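Local coordinates for transcriptional regulator, TetR family (Myxococcus xanthus, PDB 5K7F), which probably binds DNA as a TetR-family transcriptional repressor that controls alternative isovaleryl coenzyme A biosynthesis in response to isovaleryl coenzyme A, at residues Leu28-Gly33 / Ile113-Glu118; Glu143-Ala148 / Arg155-Thr160. One frame throughout, in Å; residues are numbered along the deposited sequence.

In the fold
The two contacts follow one another along the chain: contact 1 is complete before contact 2 begins. Contact 1 brings helix 18-32 of the tetR-family DNA-binding region against helix 110-117 of the C-terminal region, across 79 intervening residues. Contact 2 is local, folding Arg155-Thr160, where helix 159-171 begins, back onto helix 125-150. They share no helix, although helix 110-117 and helix 125-150 are consecutive. Their centres lie about 31 Å apart on opposite sides of the chain's centre, and their nearest atoms are about 13 Å apart. One contact thus joins the DNA-binding part to the larger part, while the other shapes a turn beside the second subunit.

Contact 1: Leu28-Gly33 / Ile113-Glu118; sequences LICDRG and IIILHE
Ile115 and Cys30 face each other where helix 18-32 passes helix 110-117; their CA atoms, 7.5 Å apart, are the nearest backbone pair across the contact. The short axes approach to 10.5 Å at 70°, a steep crossing bridged by few side chains. Ile115 reaches over with its long branch: chi1 of -74° sets CG1 beside the backbone N, and a nearly extended chi2 of 162° carries CD1 onward to Ile29. There Ile115 CD1 sits 4.0 Å from Ile29 CG2 and equally near Ile29 CB, so the methyl meets the branch point rather than the end of Ile29, and the two side chains cross at about a right angle. Cys30 works differently: its SG touches two consecutive isoleucines, Ile114 CG2 at 3.9 Å and Ile115 CG1 at 4.0 Å. Ile114 therefore offers its short branch and Ile115 the middle of its long one. All three approaches are apolar van der Waals contacts, and together they bury a modest 160 Å². Helix 60-83 adds to the packing, with Ile67 on Ile29 and Leu64 on Ile115. This meeting of the first helix of the helix-turn-helix domain with a helix of the larger C-terminal domain is part of the interdomain interface characteristic of TetR-family regulators, through which ligand binding is generally thought to be relayed to the DNA-binding domains; this apo structure does not itself establish the relay.

Contact 2: Glu143-Ala148 / Arg155-Thr160; sequences EAFSQA and RPVDPT
Phe145 and Pro159 bring the two backbones close, their CA atoms only 5.2 Å apart. Residues 143-148 are regular helix, with Gln147 N bonded to Glu143 O and Ala148 N to Ala144 O. Residues 155-158 instead run as an extended loop, Val157 being the most stretched, and the chain turns helical at Pro159. Asp158 is the N-cap of that new helix: its OD1 accepts from Thr160 N at 3.0 Å, a bent bond (132° at the hydrogen) that meets the anti side of the carboxylate, 32° out of its plane. Pro159, the first helical residue, packs against two consecutive side chains of the preceding helix, Phe145 and Ser146. Pro159 CB is 4.1 Å from Phe145 CB, while Pro159 CG comes to 3.1 Å from Ser146 OG, a close approach of hydroxyl oxygen to carbon. That oxygen also has a weak bond to Glu142 O one turn back. Val157 completes the contact from further along the loop. A chi1 of 71° puts Val157 CG1 between the backbone N and the carbonyl carbon, from where this methyl reaches Phe145 CD1 at 3.9 Å, meeting the ring obliquely. The contact buries 189 Å², chiefly on Phe145 and Pro159. Around it, Leu93 of helix 89-105 and Ile154 of the connecting loop also pack on Phe145, and the second subunit closes in: its Met195 touches Phe145 and Val157, and its Arg182 forms a salt bridge with Asp158 OD1. The turn from helix 125-150 into helix 159-171 is thus part of the subunit interface.

Contact 1: Leu28-Gly33 / Ile113-Glu118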
ATOM      1  N   LEU A  28     -17.568   9.327  -0.101  1.00 17.49           N
ATOM      2  CA  LEU A  28     -18.403   8.695   0.919  1.00 21.01           C
ATOM      3  C   LEU A  28     -17.920   7.281   1.233  1.00 24.88           C
ATOM      4  O   LEU A  28     -17.865   6.867   2.405  1.00 21.89           O
ATOM      5  CB  LEU A  28     -19.862   8.667   0.457  1.00 20.66           C
ATOM      6  CG  LEU A  28     -20.542  10.004   0.274  1.00 19.62           C
ATOM      7  CD1 LEU A  28     -21.926   9.778  -0.339  1.00 27.73           C
ATOM      8  CD2 LEU A  28     -20.677  10.728   1.580  1.00 30.43           C
ATOM      9  N   ILE A  29     -17.550   6.523   0.202  1.00 20.16           N
ATOM     10  CA  ILE A  29     -17.143   5.137   0.429  1.00 17.93           C
ATOM     11  C   ILE A  29     -15.886   5.096   1.290  1.00 23.09           C
ATOM     12  O   ILE A  29     -15.766   4.268   2.205  1.00 21.59           O
ATOM     13  CB  ILE A  29     -16.934   4.407  -0.911  1.00 15.34           C
ATOM     14  CG1 ILE A  29     -18.284   4.080  -1.550  1.00 21.26           C
ATOM     15  CG2 ILE A  29     -16.189   3.108  -0.694  1.00 22.49           C
ATOM     16  CD1 ILE A  29     -18.190   3.591  -2.992  1.00 17.20           C
ATOM     17  N   CYS A  30     -14.928   5.981   1.008  1.00 28.94           N
ATOM     18  CA  CYS A  30     -13.730   6.046   1.834  1.00 27.53           C
ATOM     19  C   CYS A  30     -14.043   6.508   3.254  1.00 29.26           C
ATOM     20  O   CYS A  30     -13.369   6.086   4.197  1.00 28.48           O
ATOM     21  CB  CYS A  30     -12.697   6.965   1.182  1.00 22.00           C
ATOM     22  SG  CYS A  30     -11.833   6.167  -0.176  1.00 23.20           S
ATOM     23  N   ASP A  31     -15.048   7.364   3.436  1.00 30.00           N
ATOM     24  CA  ASP A  31     -15.320   7.887   4.770  1.00 31.12           C
ATOM     25  C   ASP A  31     -16.231   6.977   5.587  1.00 31.01           C
ATOM     26  O   ASP A  31     -15.954   6.747   6.768  1.00 38.36           O
ATOM     27  CB  ASP A  31     -15.931   9.289   4.683  1.00 33.73           C
ATOM     28  CG  ASP A  31     -16.371   9.817   6.052  1.00 50.66           C
ATOM     29  OD1 ASP A  31     -15.610   9.640   7.031  1.00 56.31           O
ATOM     30  OD2 ASP A  31     -17.478  10.388   6.162  1.00 43.40           O
ATOM     31  N   ARG A  32     -17.303   6.442   4.989  1.00 29.51           N
ATOM     32  CA  ARG A  32     -18.255   5.596   5.708  1.00 34.48           C
ATOM     33  C   ARG A  32     -18.107   4.108   5.407  1.00 36.15           C
ATOM     34  O   ARG A  32     -18.687   3.283   6.127  1.00 32.74           O
ATOM     35  CB  ARG A  32     -19.692   6.037   5.388  1.00 22.20           C
ATOM     36  N   GLY A  33     -17.354   3.740   4.378  1.00 32.94           N
ATOM     37  CA  GLY A  33     -17.311   2.367   3.929  1.00 22.47           C
ATOM     38  C   GLY A  33     -18.326   2.090   2.835  1.00 27.51           C
ATOM     39  O   GLY A  33     -19.264   2.856   2.604  1.00 30.94           O
ATOM     40  N   ILE A 113      -8.562   6.702  -6.544  1.00  8.10           N
ATOM     41  CA  ILE A 113      -7.414   5.818  -6.710  1.00 11.24           C
ATOM     42  C   ILE A 113      -7.307   4.856  -5.521  1.00 12.22           C
ATOM     43  O   ILE A 113      -6.913   3.700  -5.669  1.00 13.25           O
ATOM     44  CB  ILE A 113      -6.132   6.653  -6.899  1.00 10.28           C
ATOM     45  CG1 ILE A 113      -6.263   7.653  -8.081  1.00  6.88           C
ATOM     46  CG2 ILE A 113      -4.889   5.772  -7.006  1.00 12.80           C
ATOM     47  CD1 ILE A 113      -6.566   7.014  -9.478  1.00 11.44           C
ATOM     48  N   ILE A 114      -7.633   5.323  -4.316  1.00 13.77           N
ATOM     49  CA  ILE A 114      -7.651   4.438  -3.163  1.00 15.36           C
ATOM     50  C   ILE A 114      -8.598   3.265  -3.410  1.00 12.17           C
ATOM     51  O   ILE A 114      -8.276   2.100  -3.111  1.00 15.46           O
ATOM     52  CB  ILE A 114      -8.056   5.250  -1.920  1.00 13.59           C
ATOM     53  CG1 ILE A 114      -6.927   6.230  -1.580  1.00 13.53           C
ATOM     54  CG2 ILE A 114      -8.428   4.352  -0.749  1.00 16.49           C
ATOM     55  CD1 ILE A 114      -7.320   7.222  -0.511  1.00 11.45           C
ATOM     56  N   ILE A 115      -9.789   3.555  -3.942  1.00 11.32           N
ATOM     57  CA  ILE A 115     -10.764   2.492  -4.126  1.00 15.70           C
ATOM     58  C   ILE A 115     -10.288   1.509  -5.184  1.00 17.35           C
ATOM     59  O   ILE A 115     -10.493   0.290  -5.061  1.00 13.08           O
ATOM     60  CB  ILE A 115     -12.138   3.090  -4.451  1.00  9.03           C
ATOM     61  CG1 ILE A 115     -12.727   3.703  -3.185  1.00 14.28           C
ATOM     62  CG2 ILE A 115     -13.070   2.044  -5.041  1.00 10.04           C
ATOM     63  CD1 ILE A 115     -13.844   4.662  -3.472  1.00 18.64           C
ATOM     64  N   LEU A 116      -9.607   2.019  -6.213  1.00 13.00           N
ATOM     65  CA  LEU A 116      -9.034   1.181  -7.262  1.00 13.79           C
ATOM     66  C   LEU A 116      -8.183   0.043  -6.702  1.00 19.13           C
ATOM     67  O   LEU A 116      -8.158  -1.061  -7.264  1.00 16.74           O
ATOM     68  CB  LEU A 116      -8.205   2.060  -8.182  1.00 23.54           C
ATOM     69  CG  LEU A 116      -7.519   1.394  -9.349  1.00 18.42           C
ATOM     70  CD1 LEU A 116      -8.517   0.633 -10.240  1.00 13.02           C
ATOM     71  CD2 LEU A 116      -6.809   2.516 -10.112  1.00 14.33           C
ATOM     72  N   HIS A 117      -7.439   0.297  -5.633  1.00 19.14           N
ATOM     73  CA  HIS A 117      -6.511  -0.692  -5.114  1.00 18.81           C
ATOM     74  C   HIS A 117      -6.902  -1.214  -3.739  1.00 21.80           C
ATOM     75  O   HIS A 117      -6.206  -2.096  -3.203  1.00 32.97           O
ATOM     76  CB  HIS A 117      -5.092  -0.107  -5.102  1.00 25.47           C
ATOM     77  CG  HIS A 117      -4.479  -0.038  -6.466  1.00 24.50           C
ATOM     78  ND1 HIS A 117      -4.030  -1.160  -7.130  1.00 25.86           N
ATOM     79  CD2 HIS A 117      -4.297   0.999  -7.318  1.00 20.96           C
ATOM     80  CE1 HIS A 117      -3.572  -0.814  -8.319  1.00 30.12           C
ATOM     81  NE2 HIS A 117      -3.724   0.493  -8.462  1.00 25.51           N
ATOM     82  N   GLU A 118      -8.006  -0.727  -3.174  1.00 23.99           N
ATOM     83  CA  GLU A 118      -8.541  -1.219  -1.904  1.00 30.63           C
ATOM     84  C   GLU A 118      -9.913  -1.865  -2.113  1.00 42.31           C
ATOM     85  O   GLU A 118     -10.020  -3.079  -2.303  1.00 46.43           O
ATOM     86  CB  GLU A 118      -8.651  -0.084  -0.879  1.00 29.46           C
TER

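Contact 2: Glu143-Ala148 / Arg155-Thr160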
ATOM      1  N   GLU A 143       8.486  -2.546 -19.116  1.00 12.77           N
ATOM      2  CA  GLU A 143       9.221  -2.254 -20.346  1.00 11.89           C
ATOM      3  C   GLU A 143      10.231  -1.130 -20.131  1.00 10.65           C
ATOM      4  O   GLU A 143      11.369  -1.217 -20.587  1.00 11.79           O
ATOM      5  CB  GLU A 143       8.241  -1.916 -21.475  1.00 15.75           C
ATOM      6  N   ALA A 144       9.849  -0.078 -19.403  1.00  9.64           N
ATOM      7  CA  ALA A 144      10.791   1.006 -19.128  1.00 10.87           C
ATOM      8  C   ALA A 144      11.956   0.544 -18.255  1.00  7.26           C
ATOM      9  O   ALA A 144      13.119   0.881 -18.531  1.00 10.11           O
ATOM     10  CB  ALA A 144      10.081   2.178 -18.471  1.00 10.62           C
ATOM     11  N   PHE A 145      11.681  -0.226 -17.209  1.00 11.07           N
ATOM     12  CA  PHE A 145      12.774  -0.765 -16.401  1.00  8.18           C
ATOM     13  C   PHE A 145      13.713  -1.625 -17.259  1.00 10.75           C
ATOM     14  O   PHE A 145      14.932  -1.468 -17.193  1.00 11.73           O
ATOM     15  CB  PHE A 145      12.211  -1.536 -15.206  1.00  7.57           C
ATOM     16  CG  PHE A 145      11.978  -0.693 -13.981  1.00  4.97           C
ATOM     17  CD1 PHE A 145      13.022  -0.233 -13.235  1.00  8.49           C
ATOM     18  CD2 PHE A 145      10.687  -0.340 -13.605  1.00 10.60           C
ATOM     19  CE1 PHE A 145      12.780   0.512 -12.091  1.00 10.32           C
ATOM     20  CE2 PHE A 145      10.460   0.390 -12.476  1.00  7.37           C
ATOM     21  CZ  PHE A 145      11.508   0.822 -11.730  1.00  9.12           C
ATOM     22  N   SER A 146      13.156  -2.464 -18.135  1.00  9.42           N
ATOM     23  CA  SER A 146      13.969  -3.287 -19.042  1.00  9.65           C
ATOM     24  C   SER A 146      14.905  -2.465 -19.912  1.00 14.60           C
ATOM     25  O   SER A 146      16.093  -2.786 -20.045  1.00 12.17           O
ATOM     26  CB  SER A 146      13.052  -4.123 -19.926  1.00 13.58           C
ATOM     27  OG  SER A 146      12.559  -5.193 -19.153  1.00 18.04           O
ATOM     28  N   GLN A 147      14.356  -1.454 -20.584  1.00 11.04           N
ATOM     29  CA  GLN A 147      15.119  -0.577 -21.464  1.00 14.54           C
ATOM     30  C   GLN A 147      16.187   0.195 -20.711  1.00 11.22           C
ATOM     31  O   GLN A 147      17.333   0.275 -21.151  1.00 11.46           O
ATOM     32  CB  GLN A 147      14.168   0.395 -22.130  1.00 13.19           C
ATOM     33  CG  GLN A 147      13.172  -0.246 -23.031  1.00  9.19           C
ATOM     34  CD  GLN A 147      12.136   0.733 -23.505  1.00  9.29           C
ATOM     35  OE1 GLN A 147      12.163   1.899 -23.142  1.00 13.71           O
ATOM     36  NE2 GLN A 147      11.190   0.251 -24.317  1.00 15.87           N
ATOM     37  N   ALA A 148      15.816   0.809 -19.582  1.00  8.89           N
ATOM     38  CA  ALA A 148      16.773   1.567 -18.807  1.00  9.34           C
ATOM     39  C   ALA A 148      17.913   0.706 -18.278  1.00 11.95           C
ATOM     40  O   ALA A 148      19.049   1.183 -18.226  1.00 14.86           O
ATOM     41  CB  ALA A 148      16.059   2.260 -17.652  1.00 14.28           C
ATOM     42  N   ARG A 155      20.792   1.161 -12.407  1.00 13.10           N
ATOM     43  CA  ARG A 155      21.419  -0.064 -11.904  1.00 13.60           C
ATOM     44  C   ARG A 155      20.562  -1.276 -12.266  1.00 19.07           C
ATOM     45  O   ARG A 155      19.330  -1.191 -12.227  1.00 14.62           O
ATOM     46  CB  ARG A 155      21.582   0.058 -10.388  1.00 20.21           C
ATOM     47  CG  ARG A 155      22.192  -1.132  -9.696  1.00 27.99           C
ATOM     48  CD  ARG A 155      22.445  -0.829  -8.208  1.00 30.71           C
ATOM     49  NE  ARG A 155      22.932   0.538  -8.007  1.00 44.21           N
ATOM     50  CZ  ARG A 155      24.214   0.898  -7.971  1.00 49.41           C
ATOM     51  NH1 ARG A 155      25.176  -0.012  -8.114  1.00 37.67           N
ATOM     52  NH2 ARG A 155      24.531   2.180  -7.789  1.00 44.54           N
ATOM     53  N   PRO A 156      21.162  -2.423 -12.627  1.00 12.61           N
ATOM     54  CA  PRO A 156      20.339  -3.570 -13.033  1.00 19.85           C
ATOM     55  C   PRO A 156      19.351  -3.990 -11.949  1.00 17.00           C
ATOM     56  O   PRO A 156      19.680  -4.003 -10.760  1.00 15.26           O
ATOM     57  CB  PRO A 156      21.366  -4.675 -13.285  1.00 20.39           C
ATOM     58  CG  PRO A 156      22.600  -3.952 -13.654  1.00 17.99           C
ATOM     59  CD  PRO A 156      22.593  -2.667 -12.856  1.00 19.15           C
ATOM     60  N   VAL A 157      18.137  -4.341 -12.391  1.00 17.02           N
ATOM     61  CA  VAL A 157      17.064  -4.803 -11.515  1.00 14.23           C
ATOM     62  C   VAL A 157      16.112  -5.634 -12.362  1.00 13.00           C
ATOM     63  O   VAL A 157      15.956  -5.389 -13.558  1.00 13.48           O
ATOM     64  CB  VAL A 157      16.345  -3.610 -10.830  1.00 11.68           C
ATOM     65  CG1 VAL A 157      15.516  -2.835 -11.832  1.00 12.74           C
ATOM     66  CG2 VAL A 157      15.490  -4.065  -9.679  1.00 14.35           C
ATOM     67  N   ASP A 158      15.526  -6.661 -11.745  1.00 11.70           N
ATOM     68  CA  ASP A 158      14.462  -7.417 -12.393  1.00  9.14           C
ATOM     69  C   ASP A 158      13.301  -6.470 -12.673  1.00 17.08           C
ATOM     70  O   ASP A 158      12.866  -5.764 -11.753  1.00 18.08           O
ATOM     71  CB  ASP A 158      13.990  -8.561 -11.516  1.00 16.53           C
ATOM     72  CG  ASP A 158      12.912  -9.384 -12.175  1.00 22.12           C
ATOM     73  OD1 ASP A 158      11.737  -8.957 -12.153  1.00 15.42           O
ATOM     74  OD2 ASP A 158      13.240 -10.475 -12.709  1.00 20.13           O
ATOM     75  N   PRO A 159      12.808  -6.393 -13.920  1.00 12.07           N
ATOM     76  CA  PRO A 159      11.805  -5.349 -14.241  1.00 10.28           C
ATOM     77  C   PRO A 159      10.526  -5.433 -13.417  1.00 10.16           C
ATOM     78  O   PRO A 159       9.890  -4.388 -13.187  1.00 10.04           O
ATOM     79  CB  PRO A 159      11.505  -5.584 -15.726  1.00  9.58           C
ATOM     80  CG  PRO A 159      12.638  -6.370 -16.256  1.00 19.38           C
ATOM     81  CD  PRO A 159      13.263  -7.121 -15.122  1.00 14.45           C
ATOM     82  N   THR A 160      10.098  -6.642 -13.008  1.00 10.67           N
ATOM     83  CA  THR A 160       8.920  -6.784 -12.159  1.00 10.38           C
ATOM     84  C   THR A 160       9.200  -6.240 -10.765  1.00 11.56           C
ATOM     85  O   THR A 160       8.342  -5.596 -10.163  1.00 11.13           O
ATOM     86  CB  THR A 160       8.495  -8.262 -12.093  1.00 15.93           C
ATOM     87  OG1 THR A 160       8.310  -8.754 -13.434  1.00 14.28           O
ATOM     88  CG2 THR A 160       7.204  -8.447 -11.329  1.00 10.42           C
TER